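Local coordinates for major centromere autoantigen B (Homo sapiens, PDB 1HLV), which binds the CENP-B box DNA of human centromeres through its helix-turn-helix DNA-binding domains and induces kinks in that DNA, at residues C[9-14]-C[54-59]; C[79-84]-C[102-107]; C[14-19]-C[35-40]. All blocks are in the same frame, centred on the assembly; numbering follows the deposited sequence.

Interaction 1 (C[9-14]-C[54-59]). With nucleotides of chain B.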
loop_
_atom_site.group_PDB
_atom_site.type_symbol
_atom_site.label_atom_id
_atom_site.label_comp_id
_atom_site.label_asym_id
_atom_site.label_seq_id
_atom_site.Cartn_x
_atom_site.Cartn_y
_atom_site.Cartn_z
ATOM N N THR C 9 7.575 7.129 -3.862
ATOM C CA THR C 9 6.194 6.665 -3.778
ATOM C C THR C 9 6.036 5.457 -4.685
ATOM O O THR C 9 6.855 5.217 -5.570
ATOM C CB THR C 9 5.177 7.720 -4.253
ATOM O OG1 THR C 9 5.356 7.957 -5.653
ATOM C CG2 THR C 9 5.338 9.019 -3.475
ATOM N N PHE C 10 4.974 4.693 -4.473
ATOM C CA PHE C 10 4.759 3.532 -5.306
ATOM C C PHE C 10 4.568 3.942 -6.753
ATOM O O PHE C 10 4.995 3.226 -7.659
ATOM C CB PHE C 10 3.581 2.711 -4.782
ATOM C CG PHE C 10 3.936 1.883 -3.585
ATOM C CD1 PHE C 10 3.380 2.147 -2.342
ATOM C CD2 PHE C 10 4.881 0.863 -3.693
ATOM C CE1 PHE C 10 3.760 1.410 -1.218
ATOM C CE2 PHE C 10 5.268 0.119 -2.574
ATOM C CZ PHE C 10 4.707 0.394 -1.338
ATOM N N ARG C 11 3.955 5.101 -6.973
ATOM C CA ARG C 11 3.757 5.578 -8.331
ATOM C C ARG C 11 5.116 5.887 -8.983
ATOM O O ARG C 11 5.328 5.581 -10.155
ATOM C CB ARG C 11 2.860 6.820 -8.331
ATOM C CG ARG C 11 2.578 7.389 -9.715
ATOM C CD ARG C 11 1.827 6.414 -10.624
ATOM N NE ARG C 11 0.373 6.533 -10.515
ATOM C CZ ARG C 11 -0.394 5.826 -9.687
ATOM N NH1 ARG C 11 0.144 4.924 -8.874
ATOM N NH2 ARG C 11 -1.708 6.023 -9.671
ATOM N N GLU C 12 6.041 6.466 -8.219
ATOM C CA GLU C 12 7.369 6.802 -8.734
ATOM C C GLU C 12 8.194 5.551 -9.052
ATOM O O GLU C 12 8.877 5.487 -10.082
ATOM C CB GLU C 12 8.129 7.678 -7.727
ATOM C CG GLU C 12 7.680 9.137 -7.676
ATOM C CD GLU C 12 8.092 9.847 -6.383
ATOM O OE1 GLU C 12 8.150 11.098 -6.378
ATOM O OE2 GLU C 12 8.343 9.163 -5.366
ATOM N N LYS C 13 8.141 4.564 -8.159
ATOM C CA LYS C 13 8.879 3.325 -8.370
ATOM C C LYS C 13 8.252 2.564 -9.533
ATOM O O LYS C 13 8.934 1.875 -10.279
ATOM C CB LYS C 13 8.892 2.480 -7.087
ATOM C CG LYS C 13 9.916 2.985 -6.069
ATOM C CD LYS C 13 9.861 2.254 -4.727
ATOM C CE LYS C 13 8.582 2.592 -3.958
ATOM N NZ LYS C 13 8.653 2.173 -2.530
ATOM N N SER C 14 6.949 2.709 -9.695
ATOM C CA SER C 14 6.264 2.057 -10.795
ATOM C C SER C 14 6.745 2.664 -12.128
ATOM O O SER C 14 6.978 1.947 -13.107
ATOM C CB SER C 14 4.757 2.250 -10.648
ATOM O OG SER C 14 4.073 1.685 -11.741
ATOM N N ALA C 54 2.363 -4.678 -7.131
ATOM C CA ALA C 54 1.227 -5.184 -6.368
ATOM C C ALA C 54 0.789 -4.094 -5.376
ATOM O O ALA C 54 -0.407 -3.839 -5.191
ATOM C CB ALA C 54 1.616 -6.463 -5.618
ATOM N N SER C 55 1.763 -3.448 -4.743
ATOM C CA SER C 55 1.450 -2.387 -3.799
ATOM C C SER C 55 0.753 -1.226 -4.502
ATOM O O SER C 55 -0.263 -0.722 -4.021
ATOM C CB SER C 55 2.718 -1.909 -3.105
ATOM O OG SER C 55 3.191 -2.919 -2.240
ATOM N N GLU C 56 1.281 -0.809 -5.645
ATOM C CA GLU C 56 0.654 0.281 -6.381
ATOM C C GLU C 56 -0.824 -0.026 -6.618
ATOM O O GLU C 56 -1.674 0.846 -6.480
ATOM C CB GLU C 56 1.361 0.514 -7.717
ATOM C CG GLU C 56 0.692 1.573 -8.581
ATOM C CD GLU C 56 1.419 1.787 -9.891
ATOM O OE1 GLU C 56 1.551 0.810 -10.661
ATOM O OE2 GLU C 56 1.865 2.927 -10.155
ATOM N N ARG C 57 -1.129 -1.268 -6.972
ATOM C CA ARG C 57 -2.515 -1.669 -7.202
ATOM C C ARG C 57 -3.298 -1.616 -5.894
ATOM O O ARG C 57 -4.415 -1.104 -5.842
ATOM C CB ARG C 57 -2.575 -3.088 -7.784
ATOM C CG ARG C 57 -2.397 -3.150 -9.292
ATOM C CD ARG C 57 -2.526 -4.579 -9.833
ATOM N NE ARG C 57 -1.234 -5.249 -10.020
ATOM C CZ ARG C 57 -0.770 -6.225 -9.244
ATOM N NH1 ARG C 57 -1.485 -6.665 -8.215
ATOM N NH2 ARG C 57 0.407 -6.772 -9.504
ATOM N N LYS C 58 -2.691 -2.142 -4.836
ATOM C CA LYS C 58 -3.302 -2.181 -3.521
ATOM C C LYS C 58 -3.680 -0.804 -2.981
ATOM O O LYS C 58 -4.784 -0.618 -2.462
ATOM C CB LYS C 58 -2.353 -2.860 -2.541
ATOM C CG LYS C 58 -2.814 -2.839 -1.103
ATOM C CD LYS C 58 -1.690 -3.281 -0.188
ATOM C CE LYS C 58 -2.102 -3.219 1.265
ATOM N NZ LYS C 58 -0.970 -3.547 2.159
ATOM N N TYR C 59 -2.768 0.157 -3.104
ATOM C CA TYR C 59 -3.012 1.506 -2.599
ATOM C C TYR C 59 -3.813 2.418 -3.539
ATOM O O TYR C 59 -4.202 3.530 -3.162
ATOM C CB TYR C 59 -1.678 2.154 -2.200
ATOM C CG TYR C 59 -1.043 1.484 -0.995
ATOM C CD1 TYR C 59 0.075 0.658 -1.128
ATOM C CD2 TYR C 59 -1.614 1.608 0.262
ATOM C CE1 TYR C 59 0.598 -0.035 -0.028
ATOM C CE2 TYR C 59 -1.104 0.923 1.371
ATOM C CZ TYR C 59 -0.004 0.099 1.224
ATOM O OH TYR C 59 0.459 -0.610 2.322
ATOM P P DA B 14 13.075 1.867 -1.669
ATOM O OP1 DA B 14 11.881 2.660 -2.044
ATOM O OP2 DA B 14 13.512 0.736 -2.534
ATOM O "O5'" DA B 14 14.307 2.858 -1.465
ATOM C "C5'" DA B 14 14.227 3.916 -0.517
ATOM C "C4'" DA B 14 15.604 4.322 -0.050
ATOM O "O4'" DA B 14 16.172 3.352 0.853
ATOM C "C3'" DA B 14 16.647 4.518 -1.139
ATOM O "O3'" DA B 14 17.535 5.526 -0.656
ATOM C "C2'" DA B 14 17.329 3.162 -1.184
ATOM C "C1'" DA B 14 17.353 2.781 0.291
ATOM N N9 DA B 14 17.308 1.352 0.599
ATOM C C8 DA B 14 16.528 0.388 0.009
ATOM N N7 DA B 14 16.577 -0.773 0.616
ATOM C C5 DA B 14 17.475 -0.567 1.654
ATOM C C6 DA B 14 17.929 -1.401 2.685
ATOM N N6 DA B 14 17.486 -2.645 2.872
ATOM N N1 DA B 14 18.850 -0.902 3.543
ATOM C C2 DA B 14 19.252 0.365 3.380
ATOM N N3 DA B 14 18.872 1.258 2.468
ATOM C C4 DA B 14 17.971 0.722 1.625
#

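Interaction 2 (C[79-84]-C[102-107])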
loop_
_atom_site.group_PDB
_atom_site.type_symbol
_atom_site.label_atom_id
_atom_site.label_comp_id
_atom_site.label_asym_id
_atom_site.label_seq_id
_atom_site.Cartn_x
_atom_site.Cartn_y
_atom_site.Cartn_z
ATOM N N GLY C 79 -8.276 -7.766 6.030
ATOM C CA GLY C 79 -8.569 -8.469 4.799
ATOM C C GLY C 79 -10.029 -8.848 4.776
ATOM O O GLY C 79 -10.743 -8.561 3.814
ATOM N N LEU C 80 -10.476 -9.486 5.852
ATOM C CA LEU C 80 -11.868 -9.904 5.968
ATOM C C LEU C 80 -12.840 -8.718 5.920
ATOM O O LEU C 80 -13.863 -8.773 5.237
ATOM C CB LEU C 80 -12.045 -10.704 7.259
ATOM C CG LEU C 80 -11.194 -11.985 7.194
ATOM C CD1 LEU C 80 -11.066 -12.646 8.566
ATOM C CD2 LEU C 80 -11.816 -12.923 6.156
ATOM N N LEU C 81 -12.499 -7.645 6.632
ATOM C CA LEU C 81 -13.322 -6.441 6.683
ATOM C C LEU C 81 -13.511 -5.847 5.285
ATOM O O LEU C 81 -14.624 -5.484 4.890
ATOM C CB LEU C 81 -12.662 -5.408 7.603
ATOM C CG LEU C 81 -13.470 -4.175 8.014
ATOM C CD1 LEU C 81 -14.762 -4.605 8.701
ATOM C CD2 LEU C 81 -12.636 -3.317 8.948
ATOM N N ILE C 82 -12.420 -5.745 4.536
ATOM C CA ILE C 82 -12.481 -5.197 3.185
ATOM C C ILE C 82 -13.406 -6.037 2.316
ATOM O O ILE C 82 -14.330 -5.510 1.696
ATOM C CB ILE C 82 -11.075 -5.143 2.536
ATOM C CG1 ILE C 82 -10.278 -3.989 3.147
ATOM C CG2 ILE C 82 -11.186 -4.983 1.031
ATOM C CD1 ILE C 82 -8.845 -3.922 2.697
ATOM N N ALA C 83 -13.158 -7.341 2.275
ATOM C CA ALA C 83 -13.978 -8.235 1.476
ATOM C C ALA C 83 -15.443 -8.007 1.811
ATOM O O ALA C 83 -16.300 -7.960 0.923
ATOM C CB ALA C 83 -13.605 -9.676 1.754
ATOM N N TRP C 84 -15.712 -7.855 3.104
ATOM C CA TRP C 84 -17.065 -7.644 3.600
ATOM C C TRP C 84 -17.757 -6.379 3.081
ATOM O O TRP C 84 -18.803 -6.468 2.438
ATOM C CB TRP C 84 -17.052 -7.628 5.128
ATOM C CG TRP C 84 -18.330 -7.128 5.734
ATOM C CD1 TRP C 84 -19.506 -7.817 5.870
ATOM C CD2 TRP C 84 -18.568 -5.816 6.264
ATOM N NE1 TRP C 84 -20.458 -7.014 6.452
ATOM C CE2 TRP C 84 -19.912 -5.782 6.704
ATOM C CE3 TRP C 84 -17.776 -4.666 6.409
ATOM C CZ2 TRP C 84 -20.483 -4.640 7.283
ATOM C CZ3 TRP C 84 -18.340 -3.534 6.984
ATOM C CH2 TRP C 84 -19.685 -3.529 7.414
ATOM N N GLU C 102 -18.305 -1.819 14.101
ATOM C CA GLU C 102 -19.031 -2.893 14.759
ATOM C C GLU C 102 -18.593 -4.233 14.168
ATOM O O GLU C 102 -18.314 -5.200 14.888
ATOM C CB GLU C 102 -20.520 -2.667 14.535
ATOM C CG GLU C 102 -21.451 -3.618 15.228
ATOM C CD GLU C 102 -22.894 -3.246 14.953
ATOM O OE1 GLU C 102 -23.295 -2.122 15.335
ATOM O OE2 GLU C 102 -23.623 -4.064 14.344
ATOM N N LYS C 103 -18.526 -4.266 12.844
ATOM C CA LYS C 103 -18.121 -5.456 12.121
ATOM C C LYS C 103 -16.678 -5.841 12.442
ATOM O O LYS C 103 -16.365 -7.017 12.558
ATOM C CB LYS C 103 -18.278 -5.220 10.618
ATOM C CG LYS C 103 -17.911 -6.412 9.761
ATOM C CD LYS C 103 -18.812 -7.603 10.040
ATOM C CE LYS C 103 -18.561 -8.719 9.041
ATOM N NZ LYS C 103 -19.435 -9.901 9.287
ATOM N N ALA C 104 -15.807 -4.849 12.592
ATOM C CA ALA C 104 -14.404 -5.111 12.892
ATOM C C ALA C 104 -14.232 -5.755 14.263
ATOM O O ALA C 104 -13.399 -6.650 14.443
ATOM C CB ALA C 104 -13.602 -3.828 12.819
ATOM N N LEU C 105 -15.014 -5.297 15.235
ATOM C CA LEU C 105 -14.928 -5.857 16.577
ATOM C C LEU C 105 -15.420 -7.306 16.599
ATOM O O LEU C 105 -14.933 -8.114 17.391
ATOM C CB LEU C 105 -15.723 -4.994 17.560
ATOM C CG LEU C 105 -15.082 -3.637 17.897
ATOM C CD1 LEU C 105 -16.010 -2.837 18.802
ATOM C CD2 LEU C 105 -13.732 -3.850 18.585
ATOM N N ARG C 106 -16.370 -7.634 15.724
ATOM C CA ARG C 106 -16.899 -8.994 15.650
ATOM C C ARG C 106 -15.900 -9.936 14.989
ATOM O O ARG C 106 -15.747 -11.078 15.410
ATOM C CB ARG C 106 -18.201 -9.034 14.852
ATOM C CG ARG C 106 -19.408 -8.470 15.560
ATOM C CD ARG C 106 -20.523 -8.305 14.547
ATOM N NE ARG C 106 -21.738 -7.720 15.105
ATOM C CZ ARG C 106 -22.729 -7.236 14.361
ATOM N NH1 ARG C 106 -22.632 -7.267 13.034
ATOM N NH2 ARG C 106 -23.817 -6.732 14.933
ATOM N N ILE C 107 -15.244 -9.458 13.935
ATOM C CA ILE C 107 -14.250 -10.250 13.233
ATOM C C ILE C 107 -13.098 -10.516 14.206
ATOM O O ILE C 107 -12.548 -11.615 14.246
ATOM C CB ILE C 107 -13.734 -9.503 11.986
ATOM C CG1 ILE C 107 -14.883 -9.308 10.994
ATOM C CG2 ILE C 107 -12.605 -10.280 11.320
ATOM C CD1 ILE C 107 -14.491 -8.550 9.720
#

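Interaction 3 (C[14-19]-C[35-40]). With nucleotides of chain B.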
loop_
_atom_site.group_PDB
_atom_site.type_symbol
_atom_site.label_atom_id
_atom_site.label_comp_id
_atom_site.label_asym_id
_atom_site.label_seq_id
_atom_site.Cartn_x
_atom_site.Cartn_y
_atom_site.Cartn_z
ATOM N N SER C 14 6.949 2.709 -9.695
ATOM C CA SER C 14 6.264 2.057 -10.795
ATOM C C SER C 14 6.745 2.664 -12.128
ATOM O O SER C 14 6.978 1.947 -13.107
ATOM C CB SER C 14 4.757 2.250 -10.648
ATOM O OG SER C 14 4.073 1.685 -11.741
ATOM N N ARG C 15 6.903 3.984 -12.157
ATOM C CA ARG C 15 7.350 4.662 -13.365
ATOM C C ARG C 15 8.773 4.232 -13.710
ATOM O O ARG C 15 9.089 3.964 -14.872
ATOM C CB ARG C 15 7.293 6.181 -13.180
ATOM C CG ARG C 15 7.707 6.965 -14.417
ATOM C CD ARG C 15 7.656 8.465 -14.171
ATOM N NE ARG C 15 8.257 9.232 -15.262
ATOM C CZ ARG C 15 8.427 10.552 -15.245
ATOM N NH1 ARG C 15 8.040 11.261 -14.194
ATOM N NH2 ARG C 15 8.996 11.165 -16.275
ATOM N N ILE C 16 9.630 4.170 -12.697
ATOM C CA ILE C 16 11.015 3.759 -12.892
ATOM C C ILE C 16 11.053 2.354 -13.498
ATOM O O ILE C 16 11.796 2.093 -14.445
ATOM C CB ILE C 16 11.783 3.776 -11.545
ATOM C CG1 ILE C 16 11.937 5.219 -11.072
ATOM C CG2 ILE C 16 13.145 3.120 -11.690
ATOM C CD1 ILE C 16 12.574 5.359 -9.714
ATOM N N ILE C 17 10.243 1.455 -12.948
ATOM C CA ILE C 17 10.170 0.084 -13.432
ATOM C C ILE C 17 9.740 0.082 -14.890
ATOM O O ILE C 17 10.356 -0.564 -15.733
ATOM C CB ILE C 17 9.158 -0.737 -12.600
ATOM C CG1 ILE C 17 9.743 -1.026 -11.218
ATOM C CG2 ILE C 17 8.813 -2.032 -13.311
ATOM C CD1 ILE C 17 8.711 -1.495 -10.214
ATOM N N GLN C 18 8.673 0.817 -15.176
ATOM C CA GLN C 18 8.141 0.911 -16.526
ATOM C C GLN C 18 9.195 1.459 -17.485
ATOM O O GLN C 18 9.262 1.059 -18.649
ATOM C CB GLN C 18 6.917 1.824 -16.531
ATOM C CG GLN C 18 6.313 2.035 -17.902
ATOM C CD GLN C 18 5.253 3.121 -17.916
ATOM O OE1 GLN C 18 4.705 3.450 -18.971
ATOM N NE2 GLN C 18 4.960 3.689 -16.744
ATOM N N GLU C 19 10.018 2.376 -16.993
ATOM C CA GLU C 19 11.059 2.968 -17.819
ATOM C C GLU C 19 12.052 1.903 -18.282
ATOM O O GLU C 19 12.456 1.882 -19.446
ATOM C CB GLU C 19 11.804 4.057 -17.043
ATOM C CG GLU C 19 12.817 4.823 -17.877
ATOM C CD GLU C 19 12.162 5.813 -18.830
ATOM O OE1 GLU C 19 10.961 5.650 -19.133
ATOM O OE2 GLU C 19 12.853 6.750 -19.282
ATOM N N PHE C 35 16.531 9.360 -13.322
ATOM C CA PHE C 35 15.673 9.544 -12.164
ATOM C C PHE C 35 16.457 10.053 -10.983
ATOM O O PHE C 35 15.903 10.271 -9.909
ATOM C CB PHE C 35 14.953 8.243 -11.810
ATOM C CG PHE C 35 13.939 7.839 -12.828
ATOM C CD1 PHE C 35 14.275 6.965 -13.855
ATOM C CD2 PHE C 35 12.666 8.395 -12.808
ATOM C CE1 PHE C 35 13.361 6.654 -14.849
ATOM C CE2 PHE C 35 11.738 8.092 -13.803
ATOM C CZ PHE C 35 12.089 7.219 -14.826
ATOM N N ASN C 36 17.753 10.246 -11.192
ATOM C CA ASN C 36 18.618 10.764 -10.147
ATOM C C ASN C 36 18.572 9.897 -8.890
ATOM O O ASN C 36 18.284 10.385 -7.801
ATOM C CB ASN C 36 18.194 12.194 -9.800
ATOM C CG ASN C 36 19.175 12.890 -8.872
ATOM O OD1 ASN C 36 18.794 13.787 -8.123
ATOM N ND2 ASN C 36 20.446 12.492 -8.931
ATOM N N ILE C 37 18.837 8.607 -9.053
ATOM C CA ILE C 37 18.855 7.675 -7.931
ATOM C C ILE C 37 20.081 6.788 -8.076
ATOM O O ILE C 37 20.541 6.530 -9.189
ATOM C CB ILE C 37 17.614 6.766 -7.910
ATOM C CG1 ILE C 37 17.508 6.010 -9.237
ATOM C CG2 ILE C 37 16.374 7.584 -7.620
ATOM C CD1 ILE C 37 16.400 4.973 -9.269
ATOM N N PRO C 38 20.625 6.298 -6.955
ATOM C CA PRO C 38 21.808 5.436 -7.029
ATOM C C PRO C 38 21.502 4.175 -7.830
ATOM O O PRO C 38 20.387 3.653 -7.769
ATOM C CB PRO C 38 22.096 5.118 -5.561
ATOM C CG PRO C 38 21.509 6.298 -4.820
ATOM C CD PRO C 38 20.217 6.517 -5.558
ATOM N N PRO C 39 22.476 3.677 -8.610
ATOM C CA PRO C 39 22.223 2.457 -9.391
ATOM C C PRO C 39 21.832 1.336 -8.436
ATOM O O PRO C 39 21.063 0.432 -8.772
ATOM C CB PRO C 39 23.556 2.212 -10.107
ATOM C CG PRO C 39 24.561 2.987 -9.289
ATOM C CD PRO C 39 23.816 4.218 -8.887
ATOM N N SER C 40 22.369 1.434 -7.229
ATOM C CA SER C 40 22.089 0.500 -6.149
ATOM C C SER C 40 20.573 0.507 -5.891
ATOM O O SER C 40 19.937 -0.542 -5.787
ATOM C CB SER C 40 22.831 0.965 -4.895
ATOM O OG SER C 40 22.574 0.115 -3.801
ATOM P P DC B 15 18.478 6.321 -1.672
ATOM O OP1 DC B 15 18.565 7.726 -1.194
ATOM O OP2 DC B 15 17.995 6.045 -3.051
ATOM O "O5'" DC B 15 19.900 5.645 -1.442
ATOM C "C5'" DC B 15 20.614 5.877 -0.232
ATOM C "C4'" DC B 15 21.836 4.991 -0.163
ATOM O "O4'" DC B 15 21.476 3.619 0.135
ATOM C "C3'" DC B 15 22.674 4.932 -1.440
ATOM O "O3'" DC B 15 24.045 4.831 -1.059
ATOM C "C2'" DC B 15 22.248 3.610 -2.058
ATOM C "C1'" DC B 15 22.104 2.763 -0.808
ATOM N N1 DC B 15 21.308 1.525 -0.911
ATOM C C2 DC B 15 21.451 0.564 0.098
ATOM O O2 DC B 15 22.243 0.787 1.026
ATOM N N3 DC B 15 20.724 -0.576 0.040
ATOM C C4 DC B 15 19.878 -0.777 -0.977
ATOM N N4 DC B 15 19.164 -1.912 -0.984
ATOM C C5 DC B 15 19.720 0.180 -2.027
ATOM C C6 DC B 15 20.450 1.308 -1.953
ATOM P P DG B 16 25.074 6.005 -1.429
ATOM O OP1 DG B 16 24.668 7.216 -0.672
ATOM O OP2 DG B 16 25.209 6.070 -2.906
ATOM O "O5'" DG B 16 26.444 5.461 -0.833
ATOM C "C5'" DG B 16 26.644 5.393 0.576
ATOM C "C4'" DG B 16 27.415 4.145 0.939
ATOM O "O4'" DG B 16 26.580 2.968 0.822
ATOM C "C3'" DG B 16 28.663 3.862 0.106
ATOM O "O3'" DG B 16 29.669 3.343 0.983
ATOM C "C2'" DG B 16 28.196 2.785 -0.862
ATOM C "C1'" DG B 16 27.213 1.999 -0.007
ATOM N N9 DG B 16 26.162 1.294 -0.739
ATOM C C8 DG B 16 25.439 1.773 -1.807
ATOM N N7 DG B 16 24.516 0.944 -2.215
ATOM C C5 DG B 16 24.641 -0.157 -1.375
ATOM C C6 DG B 16 23.904 -1.366 -1.333
ATOM O O6 DG B 16 22.947 -1.709 -2.032
ATOM N N1 DG B 16 24.378 -2.224 -0.347
ATOM C C2 DG B 16 25.425 -1.954 0.498
ATOM N N2 DG B 16 25.746 -2.937 1.366
ATOM N N3 DG B 16 26.111 -0.816 0.488
ATOM C C4 DG B 16 25.669 0.029 -0.472
#

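Interaction 1 (C[9-14]-C[54-59])
Phe-10 CA and Glu-56 CA lie 5.3 Å apart where the first turn of helix 10-22 meets the closing part of helix 49-59; the local axes approach to 9.3 Å and run at 142°. Both helices belong to the N-terminal helix-turn-helix DNA-binding region, whose first helix starts at a capping box: Thr-9 OG1 accepts from Glu-12 N at 3.0 Å, while Thr-9 N donates to the Glu-12 carboxylate. Across the buried side, Ser-55 CB sits over one face of the Phe-10 ring, 3.5 Å from its centroid, a CH-pi contact. The Tyr-59 ring is nearly parallel to that of Phe-10 (10°) but slid aside, with centroids 5.5 Å apart and little overlap; its OH is bonded elsewhere, to Asn-69. The partly exposed side is polar. Glu-56 has CG anti to its backbone N (chi1 176°) and continues extended, which carries the carboxylate across to helix 10-22. There OE2 forms a salt bridge with Arg-11 NH1 at 2.9 Å, the guanidinium turned steeply against the carboxylate. Ser-14 OG stands 2.9 Å from Glu-56 OE1 and about as close to OE2, so its weak hydrogen bond could go to either oxygen. On another side of helix 10-22, Lys-13 NZ is hydrogen-bonded to Lys-67 O and makes a weak hydrogen bond, 3.3 Å long, to phosphate oxygen OP1 of DA14 of chain B.

Interaction 2 (C[79-84]-C[102-107])
Lys-103 lies lengthwise across the indole of Trp-84, and this pairing, with Ile-107 and Leu-81 beside it, joins helix 75-88 to helix 97-111. The local axes come within 10.0 Å of each other at 136°, about midway between perpendicular and antiparallel. Both helices fall in the second helix-turn-helix region, which is related to the DNA-binding domain of Tc5 transposase. Lys-103 owes its course to a bend at chi2 (62°): CB lies above the six-membered ring, CG stands 3.5 Å above the plane over the centre of the indole, and CE reaches the pyrrole part. The CE atom is 3.6 Å from the centroid of the five-membered ring, nearly on its normal, a CH-pi contact. Beyond it, Lys-103 NZ is 4.4 Å from the same centroid and 32° off the normal, so the cation-pi interaction is off-centre.

Ile-107 takes the other end of the interface with two branches. Its CD1 packs against the backbone of helix 75-88, 3.8 Å from Leu-81 N, and its CG2 meets Leu-80 CD1 at 3.9 Å. Leu-81 divides its two methyls between neighbours: CD1 lies 3.8 Å from Lys-103 CG, the two side chains running alongside each other with their ends pointing opposite ways, and CD2 lies 4.0 Å from Ala-104 CB. Leu-81 and Ala-104 also both touch Trp-122 of helix 120-129, which ties this pair of helices to the third. The two segments share no hydrogen bond or salt bridge. Their cohesion therefore rests on shape and dispersion, with the lysine charge at the margin probably adding some electrostatic attraction to the indole face.

Interaction 3 (C[14-19]-C[35-40])
Phe-35 and Ile-16 form the tight part of this contact, which holds the turn of the N-terminal helix-turn-helix motif against helix 10-22. The segments stay fairly far apart in the backbone, 7.5 Å between Ile-16 CA and Phe-35 CA, so side chains do the bridging. Ile-16 CG1 lies over one face of the Phe-35 ring, 3.8 Å from the centroid and 14° off the normal, a CH-pi contact between side chains that overlap from opposing directions. The terminal methyl of Ile-16 then meets Ile-37 tip to tip, CD1 to CD1 at 3.9 Å. Ile-37 reaches inward with CG1 between its own backbone N and carbonyl carbon (chi1 57°).

Toward solvent the contact shifts to the ring's rim. Glu-19 CG still packs closely there, near the ring plane and 3.6 Å from Phe-35 CE1, and its OE2 forms a salt bridge with Arg-34, just before the second segment. The loose member is exposed Arg-15, whose extended chain brings NE to 3.9 Å from Phe-35 CE2; guanidinium and ring stand almost perpendicular (88°), the ring edge facing the guanidinium plane.

Asn-36, with positive phi, ends helix 28-35 in a Schellman motif, and Pro-38 occupies the N-cap position of helix 39-47. The start of that helix meets the major-groove edge of the DNA: Ser-40 OG donates to N7 of DG16 of chain B at 2.6 Å, while Pro-38 CD lies 3.4 Å from phosphate oxygen OP2 of DC15 of chain B. Behind this surface, Ile-16 also touches Leu-42 and Ile-45 of helix 39-47, Ile-37 rests on Leu-42, and Ile-17 packs on Ile-45 and on Ile-52 of helix 49-59.

How the interactions relate
Interactions 1 and 3 both rest on helix 10-22 and share Ser-14: residues 9-14 fasten its start to helix 49-59, and residues 14-19 pack against the turn before helix 39-47. Interaction 2 belongs to the other helix-turn-helix region, its centre about 25 Å from that of interaction 1. All three are partly buried; interaction 1 is the most central, about 7 Å from the chain's centre, against about 19 Å for the others, centre to centre. Each has a CH-pi contact. Only interaction 1 adds a salt bridge and weak hydrogen bonds across its segments; interaction 2 adds an off-centre cation-pi contact, and interaction 3 is otherwise aliphatic and edge packing. Segments of interactions 1 and 3 touch DNA, whereas interaction 2 stays about 9 Å from its nearest atom.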